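Local coordinates for ABC transporter substrate-binding protein (Rhizobium radiobacter, PDB 6TFX) that binds mannopinic acid as the solute-binding protein of an ABC transporter that probably imports this mannityl-opine, at residues Asp264-Gln269 with Ala322-Pro327. Residues are numbered along the deposited sequence; the frame is centred on the assembly and turned at random.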
loop_
_atom_site.group_PDB
_atom_site.type_symbol
_atom_site.label_atom_id
_atom_site.label_comp_id
_atom_site.label_asym_id
_atom_site.label_seq_id
_atom_site.Cartn_x
_atom_site.Cartn_y
_atom_site.Cartn_z
ATOM N N ASP A 264 14.134 -15.545 -21.510
ATOM C CA ASP A 264 15.130 -15.015 -22.443
ATOM C C ASP A 264 15.130 -13.491 -22.233
ATOM O O ASP A 264 14.101 -12.826 -22.432
ATOM C CB ASP A 264 14.739 -15.340 -23.891
ATOM C CG ASP A 264 15.766 -14.949 -24.953
ATOM O OD1 ASP A 264 16.563 -14.010 -24.712
ATOM O OD2 ASP A 264 15.780 -15.580 -26.021
ATOM N N ILE A 265 16.271 -12.927 -21.806
ATOM C CA ILE A 265 16.349 -11.481 -21.579
ATOM C C ILE A 265 15.927 -10.670 -22.810
ATOM O O ILE A 265 15.369 -9.583 -22.648
ATOM C CB ILE A 265 17.747 -11.069 -21.047
ATOM C CG1 ILE A 265 17.687 -9.646 -20.415
ATOM C CG2 ILE A 265 18.857 -11.233 -22.127
ATOM C CD1 ILE A 265 18.895 -9.231 -19.569
ATOM N N ARG A 266 16.184 -11.182 -24.037
ATOM C CA ARG A 266 15.805 -10.444 -25.265
ATOM C C ARG A 266 14.299 -10.226 -25.349
ATOM O O ARG A 266 13.850 -9.191 -25.852
ATOM C CB ARG A 266 16.317 -11.156 -26.509
ATOM C CG ARG A 266 17.844 -11.197 -26.544
ATOM C CD ARG A 266 18.334 -12.108 -27.657
ATOM N NE ARG A 266 17.949 -13.500 -27.415
ATOM C CZ ARG A 266 18.349 -14.523 -28.156
ATOM N NH1 ARG A 266 19.158 -14.328 -29.189
ATOM N NH2 ARG A 266 17.942 -15.754 -27.871
ATOM N N VAL A 267 13.516 -11.207 -24.881
ATOM C CA VAL A 267 12.051 -11.087 -24.889
ATOM C C VAL A 267 11.626 -10.025 -23.880
ATOM O O VAL A 267 10.726 -9.230 -24.156
ATOM C CB VAL A 267 11.351 -12.448 -24.663
ATOM C CG1 VAL A 267 9.827 -12.299 -24.678
ATOM C CG2 VAL A 267 11.798 -13.463 -25.718
ATOM N N ARG A 268 12.281 -10.000 -22.705
ATOM C CA ARG A 268 11.952 -8.998 -21.672
ATOM C C ARG A 268 12.347 -7.606 -22.188
ATOM O O ARG A 268 11.587 -6.639 -22.052
ATOM C CB ARG A 268 12.702 -9.303 -20.359
ATOM C CG ARG A 268 12.315 -10.660 -19.783
ATOM C CD ARG A 268 12.646 -10.795 -18.301
ATOM N NE ARG A 268 14.072 -10.627 -17.998
ATOM C CZ ARG A 268 14.953 -11.621 -17.972
ATOM N NH1 ARG A 268 14.604 -12.837 -18.382
ATOM N NH2 ARG A 268 16.209 -11.395 -17.608
ATOM N N GLN A 269 13.550 -7.493 -22.787
ATOM C CA GLN A 269 14.001 -6.222 -23.351
ATOM C C GLN A 269 13.031 -5.748 -24.437
ATOM O O GLN A 269 12.677 -4.565 -24.481
ATOM C CB GLN A 269 15.401 -6.373 -23.952
ATOM C CG GLN A 269 16.479 -6.555 -22.885
ATOM C CD GLN A 269 17.805 -6.953 -23.499
ATOM O OE1 GLN A 269 17.870 -7.594 -24.563
ATOM N NE2 GLN A 269 18.895 -6.584 -22.823
ATOM N N ALA A 322 12.458 -11.268 -33.127
ATOM C CA ALA A 322 12.891 -12.136 -34.253
ATOM C C ALA A 322 14.192 -12.880 -33.873
ATOM O O ALA A 322 14.288 -14.092 -34.097
ATOM C CB ALA A 322 13.089 -11.303 -35.528
ATOM N N GLU A 323 15.148 -12.187 -33.216
ATOM C CA GLU A 323 16.411 -12.795 -32.744
ATOM C C GLU A 323 16.138 -13.917 -31.723
ATOM O O GLU A 323 16.878 -14.909 -31.676
ATOM C CB GLU A 323 17.306 -11.742 -32.073
ATOM C CG GLU A 323 17.980 -10.787 -33.043
ATOM C CD GLU A 323 18.782 -9.657 -32.416
ATOM O OE1 GLU A 323 19.018 -9.691 -31.185
ATOM O OE2 GLU A 323 19.185 -8.738 -33.165
ATOM N N ALA A 324 15.090 -13.733 -30.886
ATOM C CA ALA A 324 14.709 -14.685 -29.838
ATOM C C ALA A 324 13.880 -15.864 -30.370
ATOM O O ALA A 324 13.511 -16.749 -29.590
ATOM C CB ALA A 324 13.947 -13.962 -28.726
ATOM N N GLY A 325 13.573 -15.848 -31.665
ATOM C CA GLY A 325 12.836 -16.927 -32.327
ATOM C C GLY A 325 11.334 -16.734 -32.434
ATOM O O GLY A 325 10.591 -17.709 -32.640
ATOM N N PHE A 326 10.880 -15.466 -32.350
ATOM C CA PHE A 326 9.474 -15.104 -32.459
ATOM C C PHE A 326 9.274 -14.131 -33.635
ATOM O O PHE A 326 8.961 -12.957 -33.412
ATOM C CB PHE A 326 8.984 -14.481 -31.144
ATOM C CG PHE A 326 9.035 -15.462 -30.002
ATOM C CD1 PHE A 326 8.010 -16.380 -29.809
ATOM C CD2 PHE A 326 10.122 -15.483 -29.132
ATOM C CE1 PHE A 326 8.073 -17.311 -28.764
ATOM C CE2 PHE A 326 10.183 -16.411 -28.087
ATOM C CZ PHE A 326 9.161 -17.317 -27.918
ATOM N N PRO A 327 9.455 -14.601 -34.892
ATOM C CA PRO A 327 9.304 -13.688 -36.046
ATOM C C PRO A 327 7.884 -13.157 -36.241
ATOM O O PRO A 327 7.708 -12.146 -36.925
ATOM C CB PRO A 327 9.761 -14.544 -37.236
ATOM C CG PRO A 327 9.487 -15.947 -36.823
ATOM C CD PRO A 327 9.799 -15.969 -35.336
HETATM O O HOH W 1 13.907 -17.145 -26.924
HETATM O O HOH W 2 20.397 -11.909 -30.330
#
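Asp264 OD2, the carboxylate oxygen that reaches Ala324, is gripped by Arg266 NH2 at 2.9 Å and by a water at 2.6 Å. That water also donates to Ala324 O, so it ties the N-cap of helix 265-272 to the Schellman turn closing helix 314-323, where Gly325 takes a positive phi. No direct hydrogen bond joins the two helix ends, which meet on the surface of the solute-binding protein, away from the mannopinic acid pocket. Asp264 OD1 is held twice: the capping Arg266 N comes from above the carboxylate plane, while Arg266 NE donates to the syn lone pair of Asp264 OD1 at 3.1 Å, with an N-H...O angle of 164°. The resulting side-on salt bridge, with a bend at chi3 (-65°) turning the guanidinium back edge-on alongside the Asp264 carboxylate, fixes both flat groups. One guanidinium face then lies against Ala324 CA and the Glu323 carbonyl, offset toward the rim; Glu323 O, 3.4 Å from Arg266 NH1, is too poorly angled to bond. Instead, a second water at the guanidinium edge accepts from Arg266 NH1 and donates to Glu323 OE1. Next along the helix, the buried Val267 also touches Phe262 and Leu321. Val267 CG2 packs 3.7 Å from Ala324 CB and touches Phe326 CE2 at 4.1 Å, the two side chains of Val267 and Phe326 crossing at about a right angle.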